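Local coordinates for lipoxygenase (Cyanothece sp., PDB 5EK8), which is a non-heme iron 9R-lipoxygenase that probably adds molecular oxygen to polyunsaturated fatty acids, at residues A[117-122]-A[137-142]; A[71-76]-A[90-95]; A[59-64]-A[160-165]; A[67-72]-A[377-382]. All coordinates share one frame; numbering follows the deposited sequence.

Contact 1: residues A[117-122]-A[137-142]; sequences LRVIDN and RIAYII
Asp121 and Arg137 sit opposite each other in an antiparallel hairpin, and their side chains run alongside one another into a salt bridge. Arg137 sets out with CG anti to its backbone N (chi1 161°). Its CB lies 4.1 Å from Asp121 CB. After a bend at chi2, CD passes the same carbon at 3.9 Å, and that carbon also lies at the edge of the guanidinium, in its plane. At the tip, NH1 meets Asp121 OD2 at 2.7 Å. Carboxylate and guanidinium are turned 74° apart, so they do not pair in the flat, two-pronged way; OD2 also shares a weak hydrogen bond with Tyr162 OH. Further along, the register slips by one residue in a classic beta bulge: Val119 O accepts from both Ala139 N, at 2.6 Å, and Tyr140 N, at 3.0 Å. Val119 rests its CB on Tyr140 CB and its CG1 on Ala139 CB. On the other face Ile120 CD1 touches Ile138 CG1 at 4.1 Å, while Arg118, paired with Glu116, brushes Ile138 with its NH1. Strand 132-143 forms one edge of a four-stranded antiparallel sheet, with strand 72-79 flanking strand 115-126 on its far side; Leu117, Tyr140 and Ile142 pack against strand 152-160 of a second sheet, as expected for the beta-sandwich of a PLAT domain.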
loop_
_atom_site.group_PDB
_atom_site.type_symbol
_atom_site.label_atom_id
_atom_site.label_comp_id
_atom_site.label_asym_id
_atom_site.label_seq_id
_atom_site.Cartn_x
_atom_site.Cartn_y
_atom_site.Cartn_z
ATOM N N LEU A 117 -11.521 15.065 29.241
ATOM C CA LEU A 117 -11.799 15.481 27.875
ATOM C C LEU A 117 -11.489 14.371 26.879
ATOM O O LEU A 117 -10.387 13.830 26.868
ATOM C CB LEU A 117 -10.994 16.731 27.531
ATOM C CG LEU A 117 -11.463 17.513 26.307
ATOM C CD1 LEU A 117 -12.834 18.127 26.565
ATOM C CD2 LEU A 117 -10.436 18.580 25.942
ATOM N N ARG A 118 -12.461 14.030 26.043
ATOM C CA ARG A 118 -12.260 12.983 25.053
ATOM C C ARG A 118 -12.181 13.541 23.639
ATOM O O ARG A 118 -13.063 14.279 23.195
ATOM C CB ARG A 118 -13.376 11.942 25.133
ATOM C CG ARG A 118 -13.490 11.264 26.483
ATOM C CD ARG A 118 -14.346 10.013 26.405
ATOM N NE ARG A 118 -14.654 9.487 27.731
ATOM C CZ ARG A 118 -15.459 8.454 27.956
ATOM N NH1 ARG A 118 -16.038 7.826 26.940
ATOM N NH2 ARG A 118 -15.684 8.048 29.199
ATOM N N VAL A 119 -11.106 13.185 22.946
ATOM C CA VAL A 119 -10.966 13.458 21.529
ATOM C C VAL A 119 -11.601 12.300 20.776
ATOM O O VAL A 119 -11.214 11.134 20.966
ATOM C CB VAL A 119 -9.488 13.627 21.104
ATOM C CG1 VAL A 119 -9.401 14.040 19.643
ATOM C CG2 VAL A 119 -8.784 14.655 21.993
ATOM N N ILE A 120 -12.566 12.645 19.923
ATOM C CA ILE A 120 -13.422 11.683 19.245
ATOM C C ILE A 120 -13.171 11.600 17.736
ATOM O O ILE A 120 -13.224 12.602 17.020
ATOM C CB ILE A 120 -14.914 12.019 19.482
ATOM C CG1 ILE A 120 -15.207 12.109 20.979
ATOM C CG2 ILE A 120 -15.820 10.982 18.824
ATOM C CD1 ILE A 120 -14.917 10.829 21.726
ATOM N N ASP A 121 -12.908 10.381 17.277
ATOM C CA ASP A 121 -12.745 10.056 15.865
ATOM C C ASP A 121 -14.092 9.616 15.301
ATOM O O ASP A 121 -15.024 9.385 16.069
ATOM C CB ASP A 121 -11.714 8.938 15.711
ATOM C CG ASP A 121 -10.888 9.065 14.460
ATOM O OD1 ASP A 121 -11.441 9.477 13.420
ATOM O OD2 ASP A 121 -9.683 8.738 14.522
ATOM N N ASN A 122 -14.203 9.492 13.979
ATOM C CA ASN A 122 -15.371 8.829 13.391
ATOM C C ASN A 122 -15.224 8.454 11.915
ATOM O O ASN A 122 -14.593 9.164 11.134
ATOM C CB ASN A 122 -16.634 9.689 13.570
ATOM C CG ASN A 122 -16.681 10.870 12.634
ATOM O OD1 ASN A 122 -17.159 10.764 11.504
ATOM N ND2 ASN A 122 -16.204 12.013 13.103
ATOM N N ARG A 137 -15.470 6.992 17.615
ATOM C CA ARG A 137 -14.391 6.195 18.186
ATOM C C ARG A 137 -13.540 7.110 19.061
ATOM O O ARG A 137 -13.250 8.245 18.678
ATOM C CB ARG A 137 -13.541 5.552 17.086
ATOM C CG ARG A 137 -12.158 5.104 17.539
ATOM C CD ARG A 137 -11.141 5.193 16.400
ATOM N NE ARG A 137 -9.774 5.021 16.890
ATOM C CZ ARG A 137 -8.903 6.011 17.063
ATOM N NH1 ARG A 137 -9.236 7.257 16.766
ATOM N NH2 ARG A 137 -7.690 5.751 17.526
ATOM N N ILE A 138 -13.149 6.632 20.236
ATOM C CA ILE A 138 -12.380 7.463 21.157
ATOM C C ILE A 138 -10.917 7.553 20.733
ATOM O O ILE A 138 -10.171 6.573 20.796
ATOM C CB ILE A 138 -12.470 6.938 22.597
ATOM C CG1 ILE A 138 -13.892 7.128 23.125
ATOM C CG2 ILE A 138 -11.462 7.655 23.496
ATOM C CD1 ILE A 138 -14.095 6.620 24.530
ATOM N N ALA A 139 -10.516 8.744 20.296
ATOM C CA ALA A 139 -9.174 8.957 19.767
ATOM C C ALA A 139 -8.160 9.251 20.873
ATOM O O ALA A 139 -7.025 8.780 20.813
ATOM C CB ALA A 139 -9.185 10.080 18.748
ATOM N N TYR A 140 -8.560 10.015 21.885
ATOM C CA TYR A 140 -7.623 10.321 22.971
ATOM C C TYR A 140 -8.345 10.758 24.240
ATOM O O TYR A 140 -9.488 11.194 24.188
ATOM C CB TYR A 140 -6.635 11.407 22.527
ATOM C CG TYR A 140 -5.381 11.517 23.377
ATOM C CD1 TYR A 140 -4.421 10.509 23.372
ATOM C CD2 TYR A 140 -5.144 12.643 24.160
ATOM C CE1 TYR A 140 -3.265 10.614 24.138
ATOM C CE2 TYR A 140 -3.993 12.758 24.925
ATOM C CZ TYR A 140 -3.060 11.742 24.913
ATOM O OH TYR A 140 -1.923 11.863 25.678
ATOM N N ILE A 141 -7.683 10.635 25.386
ATOM C CA ILE A 141 -8.273 11.103 26.639
ATOM C C ILE A 141 -7.300 11.955 27.454
ATOM O O ILE A 141 -6.174 11.545 27.731
ATOM C CB ILE A 141 -8.761 9.934 27.521
ATOM C CG1 ILE A 141 -9.771 9.064 26.771
ATOM C CG2 ILE A 141 -9.399 10.459 28.791
ATOM C CD1 ILE A 141 -10.200 7.842 27.545
ATOM N N ILE A 142 -7.750 13.147 27.829
ATOM C CA ILE A 142 -6.968 14.046 28.660
ATOM C C ILE A 142 -7.628 14.228 30.019
ATOM O O ILE A 142 -8.829 14.477 30.099
ATOM C CB ILE A 142 -6.810 15.417 28.000
ATOM C CG1 ILE A 142 -6.229 15.259 26.593
ATOM C CG2 ILE A 142 -5.947 16.311 28.862
ATOM C CD1 ILE A 142 -6.237 16.532 25.781
#

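Contact 2: residues A[71-76]-A[90-95]; sequences IELEVW and GVTDQN
Thr92 holds OG1 between its own backbone N and carbonyl carbon (chi1 57°), which aims the hydroxyl at Ile71 N and leaves CG2 to meet Leu73. Ile71 places its CG2 in the corresponding position, and the two beta-branched side chains run side by side in the same direction, Ile71 CG2 lying 3.6 Å from Thr92 OG1. Ile71 N donates to Thr92 OG1 at 2.9 Å, almost straight at 170°. In return Thr92 N donates to Ile71 O at 3.0 Å, so each residue both gives and receives. The Leu73 and Thr92 side chains cross at about a right angle, with Leu73 CD2 3.8 Å from Thr92 CG2; Leu73 continues onto Phe98 and Ile100 of strand 97-102. Toward the hairpin turn, Leu73 N bonds to Gly90 O at 2.6 Å, and Glu72 and Val91 form a non-hydrogen-bonded pair with CG of the former 4.0 Å from CG1 of the latter. OG1 is also bonded to Leu68 O, a carbonyl that can only accept. Were a valine to stand at Thr92, Ile71 N would probably lose its acceptor and Leu68 O its donor in this buried place. The chemistry thus implies that, where the pairing of strands 72-79 and 82-91 runs out, a single hydroxyl takes over the work of a backbone carbonyl and ties in the preceding loop as well.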
loop_
_atom_site.group_PDB
_atom_site.type_symbol
_atom_site.label_atom_id
_atom_site.label_comp_id
_atom_site.label_asym_id
_atom_site.label_seq_id
_atom_site.Cartn_x
_atom_site.Cartn_y
_atom_site.Cartn_z
ATOM N N ILE A 71 -12.219 18.799 15.136
ATOM C CA ILE A 71 -12.343 17.456 15.674
ATOM C C ILE A 71 -13.293 17.480 16.865
ATOM O O ILE A 71 -13.336 18.456 17.620
ATOM C CB ILE A 71 -10.966 16.874 16.069
ATOM C CG1 ILE A 71 -11.026 15.346 16.118
ATOM C CG2 ILE A 71 -10.460 17.472 17.381
ATOM C CD1 ILE A 71 -9.678 14.694 15.959
ATOM N N GLU A 72 -14.084 16.421 17.006
ATOM C CA GLU A 72 -15.124 16.397 18.025
ATOM C C GLU A 72 -14.542 16.140 19.404
ATOM O O GLU A 72 -13.635 15.323 19.575
ATOM C CB GLU A 72 -16.191 15.348 17.690
ATOM C CG GLU A 72 -17.134 15.774 16.575
ATOM C CD GLU A 72 -18.112 14.684 16.168
ATOM O OE1 GLU A 72 -18.572 13.925 17.050
ATOM O OE2 GLU A 72 -18.421 14.586 14.961
ATOM N N LEU A 73 -15.074 16.861 20.382
ATOM C CA LEU A 73 -14.648 16.733 21.764
ATOM C C LEU A 73 -15.844 16.445 22.655
ATOM O O LEU A 73 -16.913 17.037 22.487
ATOM C CB LEU A 73 -13.943 18.009 22.229
ATOM C CG LEU A 73 -12.418 18.032 22.320
ATOM C CD1 LEU A 73 -11.773 17.273 21.177
ATOM C CD2 LEU A 73 -11.953 19.479 22.326
ATOM N N GLU A 74 -15.663 15.534 23.603
ATOM C CA GLU A 74 -16.715 15.235 24.563
ATOM C C GLU A 74 -16.227 15.473 25.991
ATOM O O GLU A 74 -15.145 15.026 26.376
ATOM C CB GLU A 74 -17.207 13.794 24.395
ATOM C CG GLU A 74 -17.870 13.510 23.045
ATOM C CD GLU A 74 -18.348 12.065 22.896
ATOM O OE1 GLU A 74 -17.970 11.213 23.730
ATOM O OE2 GLU A 74 -19.104 11.782 21.939
ATOM N N VAL A 75 -17.017 16.199 26.769
ATOM C CA VAL A 75 -16.697 16.405 28.173
ATOM C C VAL A 75 -17.368 15.332 29.020
ATOM O O VAL A 75 -18.585 15.166 28.989
ATOM C CB VAL A 75 -17.126 17.799 28.657
ATOM C CG1 VAL A 75 -17.156 17.849 30.177
ATOM C CG2 VAL A 75 -16.188 18.854 28.104
ATOM N N TRP A 76 -16.555 14.597 29.766
ATOM C CA TRP A 76 -17.036 13.517 30.612
ATOM C C TRP A 76 -16.585 13.710 32.047
ATOM O O TRP A 76 -15.560 14.331 32.306
ATOM C CB TRP A 76 -16.526 12.166 30.102
ATOM C CG TRP A 76 -17.148 11.706 28.824
ATOM C CD1 TRP A 76 -16.913 12.204 27.582
ATOM C CD2 TRP A 76 -18.094 10.640 28.658
ATOM N NE1 TRP A 76 -17.657 11.522 26.646
ATOM C CE2 TRP A 76 -18.391 10.558 27.283
ATOM C CE3 TRP A 76 -18.720 9.752 29.539
ATOM C CZ2 TRP A 76 -19.291 9.622 26.766
ATOM C CZ3 TRP A 76 -19.609 8.820 29.024
ATOM C CH2 TRP A 76 -19.893 8.769 27.652
ATOM N N GLY A 90 -19.093 18.925 21.581
ATOM C CA GLY A 90 -18.585 20.094 20.884
ATOM C C GLY A 90 -17.386 19.799 20.000
ATOM O O GLY A 90 -16.869 18.679 19.986
ATOM N N VAL A 91 -16.950 20.806 19.250
ATOM C CA VAL A 91 -15.838 20.650 18.314
ATOM C C VAL A 91 -14.768 21.724 18.500
ATOM O O VAL A 91 -14.988 22.744 19.152
ATOM C CB VAL A 91 -16.314 20.699 16.843
ATOM C CG1 VAL A 91 -17.495 19.781 16.633
ATOM C CG2 VAL A 91 -16.680 22.125 16.442
ATOM N N THR A 92 -13.601 21.480 17.916
ATOM C CA THR A 92 -12.553 22.486 17.852
ATOM C C THR A 92 -12.756 23.349 16.609
ATOM O O THR A 92 -13.274 22.868 15.601
ATOM C CB THR A 92 -11.159 21.840 17.801
ATOM O OG1 THR A 92 -11.094 20.949 16.678
ATOM C CG2 THR A 92 -10.884 21.064 19.078
ATOM N N ASP A 93 -12.356 24.617 16.669
ATOM C CA ASP A 93 -12.366 25.437 15.461
ATOM C C ASP A 93 -11.100 25.155 14.665
ATOM O O ASP A 93 -10.345 24.236 14.991
ATOM C CB ASP A 93 -12.504 26.940 15.777
ATOM C CG ASP A 93 -11.409 27.475 16.699
ATOM O OD1 ASP A 93 -11.691 28.446 17.436
ATOM O OD2 ASP A 93 -10.275 26.952 16.688
ATOM N N GLN A 94 -10.865 25.952 13.627
ATOM C CA GLN A 94 -9.730 25.724 12.739
ATOM C C GLN A 94 -8.402 25.985 13.447
ATOM O O GLN A 94 -7.352 25.522 12.999
ATOM C CB GLN A 94 -9.856 26.591 11.488
ATOM C CG GLN A 94 -11.080 26.262 10.654
ATOM C CD GLN A 94 -11.232 27.167 9.442
ATOM O OE1 GLN A 94 -10.826 28.332 9.466
ATOM N NE2 GLN A 94 -11.816 26.631 8.370
ATOM N N ASN A 95 -8.457 26.706 14.563
ATOM C CA ASN A 95 -7.272 26.944 15.375
ATOM C C ASN A 95 -7.163 25.958 16.532
ATOM O O ASN A 95 -6.349 26.143 17.436
ATOM C CB ASN A 95 -7.269 28.371 15.921
ATOM C CG ASN A 95 -7.422 29.415 14.828
ATOM O OD1 ASN A 95 -8.118 30.415 15.008
ATOM N ND2 ASN A 95 -6.779 29.182 13.686
#

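Contact 3: residues A[59-64]-A[160-165]; sequences LLFSDT and VPYWPY
Asp63 OD1 is gripped from two quarters: Tyr165 N donates to it at 3.0 Å, nearly along the C-O axis, with the N-H...O angle at 165°, and Arg376 adds a salt bridge through NH1. The two segments leave a pair of parallel strands, 53-61 and 152-160, neighbours in a mixed three-stranded sheet, consistent with one layer of the PLAT beta-sandwich, and the second segment starts the connection to helix 188-214. Asp63 reaches across because its CG stands between the backbone N and the carbonyl carbon (chi1 55°). Arg376, near the end of helix 337-377, also bonds to Trp163 O and so joins both segments. Replacing Asp63 with an alanine would probably leave Tyr165 N without this acceptor and Arg376 without this carboxylate. Closer to the sheet, Val160 N donates to Leu60 O at 2.6 Å and Ser62 N to Val160 O at 2.9 Å, the latter donor standing well above the carbonyl plane. These bonds flank the parallel bridge of Phe61 with Val160. Just past it the chain folds into an inverse gamma turn centred on Pro161, which brings Tyr162 back to Phe61. The Phe61 ring presents its edge, with CD1 3.6 Å from Tyr162 O and that oxygen in the ring plane. Over the centre of the Tyr162 ring lies Trp163 CD1, 3.6 Å above the plane.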
loop_
_atom_site.group_PDB
_atom_site.type_symbol
_atom_site.label_atom_id
_atom_site.label_comp_id
_atom_site.label_asym_id
_atom_site.label_seq_id
_atom_site.Cartn_x
_atom_site.Cartn_y
_atom_site.Cartn_z
ATOM N N LEU A 59 -6.334 22.574 21.274
ATOM C CA LEU A 59 -5.650 21.314 21.012
ATOM C C LEU A 59 -4.702 21.416 19.824
ATOM O O LEU A 59 -5.055 21.963 18.781
ATOM C CB LEU A 59 -6.663 20.198 20.767
ATOM C CG LEU A 59 -7.637 19.910 21.909
ATOM C CD1 LEU A 59 -8.430 18.641 21.621
ATOM C CD2 LEU A 59 -6.898 19.808 23.240
ATOM N N LEU A 60 -3.500 20.878 19.993
ATOM C CA LEU A 60 -2.500 20.866 18.930
ATOM C C LEU A 60 -2.002 19.445 18.663
ATOM O O LEU A 60 -2.012 18.605 19.562
ATOM C CB LEU A 60 -1.321 21.771 19.301
ATOM C CG LEU A 60 -1.630 23.207 19.731
ATOM C CD1 LEU A 60 -0.362 23.910 20.169
ATOM C CD2 LEU A 60 -2.302 23.986 18.615
ATOM N N PHE A 61 -1.582 19.172 17.429
ATOM C CA PHE A 61 -0.869 17.931 17.133
ATOM C C PHE A 61 0.386 17.866 17.994
ATOM O O PHE A 61 1.053 18.884 18.197
ATOM C CB PHE A 61 -0.478 17.843 15.657
ATOM C CG PHE A 61 -1.627 17.601 14.724
ATOM C CD1 PHE A 61 -1.944 16.318 14.319
ATOM C CD2 PHE A 61 -2.371 18.659 14.229
ATOM C CE1 PHE A 61 -2.989 16.091 13.452
ATOM C CE2 PHE A 61 -3.418 18.436 13.358
ATOM C CZ PHE A 61 -3.725 17.150 12.966
ATOM N N SER A 62 0.720 16.681 18.490
ATOM C CA SER A 62 1.908 16.530 19.324
ATOM C C SER A 62 3.212 16.684 18.530
ATOM O O SER A 62 4.228 17.101 19.088
ATOM C CB SER A 62 1.894 15.175 20.035
ATOM O OG SER A 62 1.923 14.115 19.097
ATOM N N ASP A 63 3.184 16.361 17.237
ATOM C CA ASP A 63 4.414 16.325 16.441
ATOM C C ASP A 63 4.682 17.586 15.615
ATOM O O ASP A 63 5.839 17.965 15.437
ATOM C CB ASP A 63 4.423 15.095 15.516
ATOM C CG ASP A 63 3.192 14.999 14.620
ATOM O OD1 ASP A 63 3.102 14.007 13.861
ATOM O OD2 ASP A 63 2.319 15.892 14.668
ATOM N N THR A 64 3.635 18.233 15.111
ATOM C CA THR A 64 3.813 19.452 14.321
ATOM C C THR A 64 3.416 20.699 15.105
ATOM O O THR A 64 3.714 21.821 14.693
ATOM C CB THR A 64 2.997 19.417 13.011
ATOM O OG1 THR A 64 1.595 19.379 13.310
ATOM C CG2 THR A 64 3.374 18.200 12.170
ATOM N N VAL A 160 -1.929 16.638 21.301
ATOM C CA VAL A 160 -2.557 15.338 21.112
ATOM C C VAL A 160 -1.799 14.529 20.067
ATOM O O VAL A 160 -1.572 15.008 18.959
ATOM C CB VAL A 160 -4.036 15.475 20.677
ATOM C CG1 VAL A 160 -4.672 14.096 20.487
ATOM C CG2 VAL A 160 -4.823 16.307 21.692
ATOM N N PRO A 161 -1.397 13.300 20.419
ATOM C CA PRO A 161 -0.724 12.422 19.458
ATOM C C PRO A 161 -1.707 11.786 18.479
ATOM O O PRO A 161 -1.895 10.569 18.494
ATOM C CB PRO A 161 -0.072 11.366 20.350
ATOM C CG PRO A 161 -0.975 11.284 21.526
ATOM C CD PRO A 161 -1.503 12.679 21.751
ATOM N N TYR A 162 -2.323 12.609 17.636
ATOM C CA TYR A 162 -3.288 12.116 16.664
ATOM C C TYR A 162 -2.620 11.813 15.326
ATOM O O TYR A 162 -2.170 12.723 14.625
ATOM C CB TYR A 162 -4.418 13.127 16.472
ATOM C CG TYR A 162 -5.568 12.601 15.643
ATOM C CD1 TYR A 162 -5.772 13.046 14.341
ATOM C CD2 TYR A 162 -6.446 11.647 16.162
ATOM C CE1 TYR A 162 -6.821 12.566 13.579
ATOM C CE2 TYR A 162 -7.506 11.159 15.406
ATOM C CZ TYR A 162 -7.686 11.623 14.114
ATOM O OH TYR A 162 -8.727 11.157 13.347
ATOM N N TRP A 163 -2.582 10.527 14.980
ATOM C CA TRP A 163 -1.913 10.038 13.775
ATOM C C TRP A 163 -0.508 10.603 13.631
ATOM O O TRP A 163 -0.196 11.250 12.632
ATOM C CB TRP A 163 -2.737 10.372 12.530
ATOM C CG TRP A 163 -3.895 9.449 12.313
ATOM C CD1 TRP A 163 -5.044 9.387 13.047
ATOM C CD2 TRP A 163 -4.018 8.453 11.291
ATOM N NE1 TRP A 163 -5.876 8.413 12.545
ATOM C CE2 TRP A 163 -5.269 7.827 11.466
ATOM C CE3 TRP A 163 -3.193 8.031 10.243
ATOM C CZ2 TRP A 163 -5.713 6.802 10.634
ATOM C CZ3 TRP A 163 -3.639 7.010 9.416
ATOM C CH2 TRP A 163 -4.886 6.409 9.617
ATOM N N PRO A 164 0.351 10.358 14.631
ATOM C CA PRO A 164 1.682 10.969 14.600
ATOM C C PRO A 164 2.548 10.385 13.496
ATOM O O PRO A 164 2.366 9.224 13.130
ATOM C CB PRO A 164 2.252 10.633 15.979
ATOM C CG PRO A 164 1.574 9.364 16.354
ATOM C CD PRO A 164 0.185 9.456 15.788
ATOM N N TYR A 165 3.470 11.188 12.971
ATOM C CA TYR A 165 4.404 10.711 11.960
ATOM C C TYR A 165 5.558 9.950 12.596
ATOM O O TYR A 165 6.021 10.298 13.681
ATOM C CB TYR A 165 4.946 11.875 11.130
ATOM C CG TYR A 165 4.025 12.332 10.026
ATOM C CD1 TYR A 165 3.984 11.663 8.814
ATOM C CD2 TYR A 165 3.203 13.436 10.190
ATOM C CE1 TYR A 165 3.151 12.075 7.800
ATOM C CE2 TYR A 165 2.364 13.855 9.173
ATOM C CZ TYR A 165 2.343 13.168 7.982
ATOM O OH TYR A 165 1.515 13.573 6.961
#

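Contact 4: residues A[67-72]-A[377-382]; sequences PLHNIE and NLRKNP
His69 and Arg379 meet with the arginine tip over the imidazole: NH2 lies 3.5 Å above one face of the His69 ring, offset toward its rim, and ring and guanidinium planes are 65° apart. In its own plane the ring is held by His69 NE2, which donates to Asn377 O at 2.9 Å with an N-H...O angle of 168°. Beside it, the Asn377 amide is nearly coplanar with the imidazole and brings OD1 to within 3.2 Å of His69 CE1; its ND2 bonds to Asp491. This is where a loop of the PLAT beta-sandwich meets the helical domain, at the C-terminal end of helix 337-377. Arg379 runs past the loop backbone, with CD 3.3 Å from Asn70 O, then bends at chi3 (-132°) and lays a guanidinium face against Ile71, whose CD1 is 3.7 Å from NE. Asn70 CB packs on Lys380 CG at 4.0 Å, the two side chains crossing at about a right angle. Asn70 ND2 goes on to Glu484 of helix 482-495, a carboxylate that also accepts from the backbone N of Arg379, Lys380 and Asn381.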
loop_
_atom_site.group_PDB
_atom_site.type_symbol
_atom_site.label_atom_id
_atom_site.label_comp_id
_atom_site.label_asym_id
_atom_site.label_seq_id
_atom_site.Cartn_x
_atom_site.Cartn_y
_atom_site.Cartn_z
ATOM N N PRO A 67 -2.598 23.295 14.875
ATOM C CA PRO A 67 -3.906 23.083 15.502
ATOM C C PRO A 67 -4.581 21.794 15.057
ATOM O O PRO A 67 -4.564 21.469 13.869
ATOM C CB PRO A 67 -4.718 24.302 15.046
ATOM C CG PRO A 67 -3.991 24.843 13.863
ATOM C CD PRO A 67 -2.548 24.560 14.124
ATOM N N LEU A 68 -5.152 21.067 16.014
ATOM C CA LEU A 68 -6.005 19.918 15.722
ATOM C C LEU A 68 -7.409 20.429 15.427
ATOM O O LEU A 68 -8.205 20.659 16.336
ATOM C CB LEU A 68 -6.017 18.932 16.890
ATOM C CG LEU A 68 -6.582 17.536 16.634
ATOM C CD1 LEU A 68 -5.713 16.787 15.653
ATOM C CD2 LEU A 68 -6.699 16.759 17.937
ATOM N N HIS A 69 -7.700 20.603 14.145
ATOM C CA HIS A 69 -8.864 21.359 13.705
ATOM C C HIS A 69 -10.118 20.524 13.479
ATOM O O HIS A 69 -10.045 19.389 13.005
ATOM C CB HIS A 69 -8.522 22.093 12.415
ATOM C CG HIS A 69 -8.031 21.188 11.332
ATOM N ND1 HIS A 69 -6.705 20.819 11.214
ATOM C CD2 HIS A 69 -8.683 20.565 10.324
ATOM C CE1 HIS A 69 -6.566 20.016 10.177
ATOM N NE2 HIS A 69 -7.753 19.842 9.620
ATOM N N ASN A 70 -11.265 21.111 13.816
ATOM C CA ASN A 70 -12.577 20.552 13.495
ATOM C C ASN A 70 -12.749 19.111 13.959
ATOM O O ASN A 70 -13.344 18.292 13.259
ATOM C CB ASN A 70 -12.835 20.636 11.986
ATOM C CG ASN A 70 -12.562 22.018 11.417
ATOM O OD1 ASN A 70 -12.461 23.001 12.152
ATOM N ND2 ASN A 70 -12.444 22.098 10.097
ATOM N N ILE A 71 -12.219 18.799 15.136
ATOM C CA ILE A 71 -12.343 17.456 15.674
ATOM C C ILE A 71 -13.293 17.480 16.865
ATOM O O ILE A 71 -13.336 18.456 17.620
ATOM C CB ILE A 71 -10.966 16.874 16.069
ATOM C CG1 ILE A 71 -11.026 15.346 16.118
ATOM C CG2 ILE A 71 -10.460 17.472 17.381
ATOM C CD1 ILE A 71 -9.678 14.694 15.959
ATOM N N GLU A 72 -14.084 16.421 17.006
ATOM C CA GLU A 72 -15.124 16.397 18.025
ATOM C C GLU A 72 -14.542 16.140 19.404
ATOM O O GLU A 72 -13.635 15.323 19.575
ATOM C CB GLU A 72 -16.191 15.348 17.690
ATOM C CG GLU A 72 -17.134 15.774 16.575
ATOM C CD GLU A 72 -18.112 14.684 16.168
ATOM O OE1 GLU A 72 -18.572 13.925 17.050
ATOM O OE2 GLU A 72 -18.421 14.586 14.961
ATOM N N ASN A 377 -6.040 15.428 8.553
ATOM C CA ASN A 377 -6.576 16.767 8.293
ATOM C C ASN A 377 -7.956 16.862 7.633
ATOM O O ASN A 377 -8.508 17.956 7.518
ATOM C CB ASN A 377 -5.572 17.548 7.438
ATOM C CG ASN A 377 -4.203 17.642 8.089
ATOM O OD1 ASN A 377 -3.986 18.453 8.988
ATOM N ND2 ASN A 377 -3.270 16.814 7.631
ATOM N N LEU A 378 -8.518 15.737 7.202
ATOM C CA LEU A 378 -9.792 15.775 6.485
ATOM C C LEU A 378 -10.960 15.282 7.336
ATOM O O LEU A 378 -11.114 14.080 7.552
ATOM C CB LEU A 378 -9.700 14.952 5.197
ATOM C CG LEU A 378 -8.689 15.475 4.176
ATOM C CD1 LEU A 378 -8.730 14.653 2.894
ATOM C CD2 LEU A 378 -8.938 16.954 3.888
ATOM N N ARG A 379 -11.784 16.217 7.805
ATOM C CA ARG A 379 -12.945 15.889 8.636
ATOM C C ARG A 379 -14.246 16.488 8.098
ATOM O O ARG A 379 -15.106 15.766 7.593
ATOM C CB ARG A 379 -12.715 16.359 10.073
ATOM C CG ARG A 379 -12.079 15.307 10.951
ATOM C CD ARG A 379 -11.417 15.908 12.171
ATOM N NE ARG A 379 -10.075 15.365 12.322
ATOM C CZ ARG A 379 -8.963 16.078 12.196
ATOM N NH1 ARG A 379 -7.785 15.491 12.340
ATOM N NH2 ARG A 379 -9.028 17.376 11.939
ATOM N N LYS A 380 -14.393 17.807 8.217
ATOM C CA LYS A 380 -15.592 18.493 7.734
ATOM C C LYS A 380 -15.660 18.554 6.209
ATOM O O LYS A 380 -16.747 18.618 5.627
ATOM C CB LYS A 380 -15.666 19.910 8.303
ATOM C CG LYS A 380 -16.041 19.975 9.772
ATOM C CD LYS A 380 -16.599 21.349 10.122
ATOM C CE LYS A 380 -17.026 21.427 11.579
ATOM N NZ LYS A 380 -17.743 22.697 11.873
ATOM N N ASN A 381 -14.497 18.527 5.566
ATOM C CA ASN A 381 -14.429 18.638 4.113
ATOM C C ASN A 381 -14.834 17.341 3.403
ATOM O O ASN A 381 -14.247 16.284 3.636
ATOM C CB ASN A 381 -13.022 19.057 3.685
ATOM C CG ASN A 381 -12.989 19.636 2.285
ATOM O OD1 ASN A 381 -13.420 18.996 1.325
ATOM N ND2 ASN A 381 -12.488 20.861 2.165
ATOM N N PRO A 382 -15.849 17.428 2.529
ATOM C CA PRO A 382 -16.417 16.317 1.755
ATOM C C PRO A 382 -15.374 15.433 1.078
ATOM O O PRO A 382 -15.640 14.251 0.866
ATOM C CB PRO A 382 -17.280 17.022 0.694
ATOM C CG PRO A 382 -17.177 18.496 0.975
ATOM C CD PRO A 382 -16.631 18.659 2.352
#

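The four contacts form a cluster on one side of the chain's centre. Contacts 1 and 2, with centres about 9 Å apart, belong to one antiparallel sheet, joined where Arg118 N and Ile120 N each lie 2.9 Å from Glu74 O and Glu72 O respectively. Contacts 2 and 4 share Ile71 and Glu72, and their centres are about 10 Å apart. Tyr162 of contact 3 is a hub, its ring reaching Ala139 of contact 1 and Arg379 of contact 4. All lie away from the iron, yet contacts 3 and 4 border the end of helix 337-377, which carries the iron ligands His359 and His364, and so link the beta-sandwich to the catalytic domain.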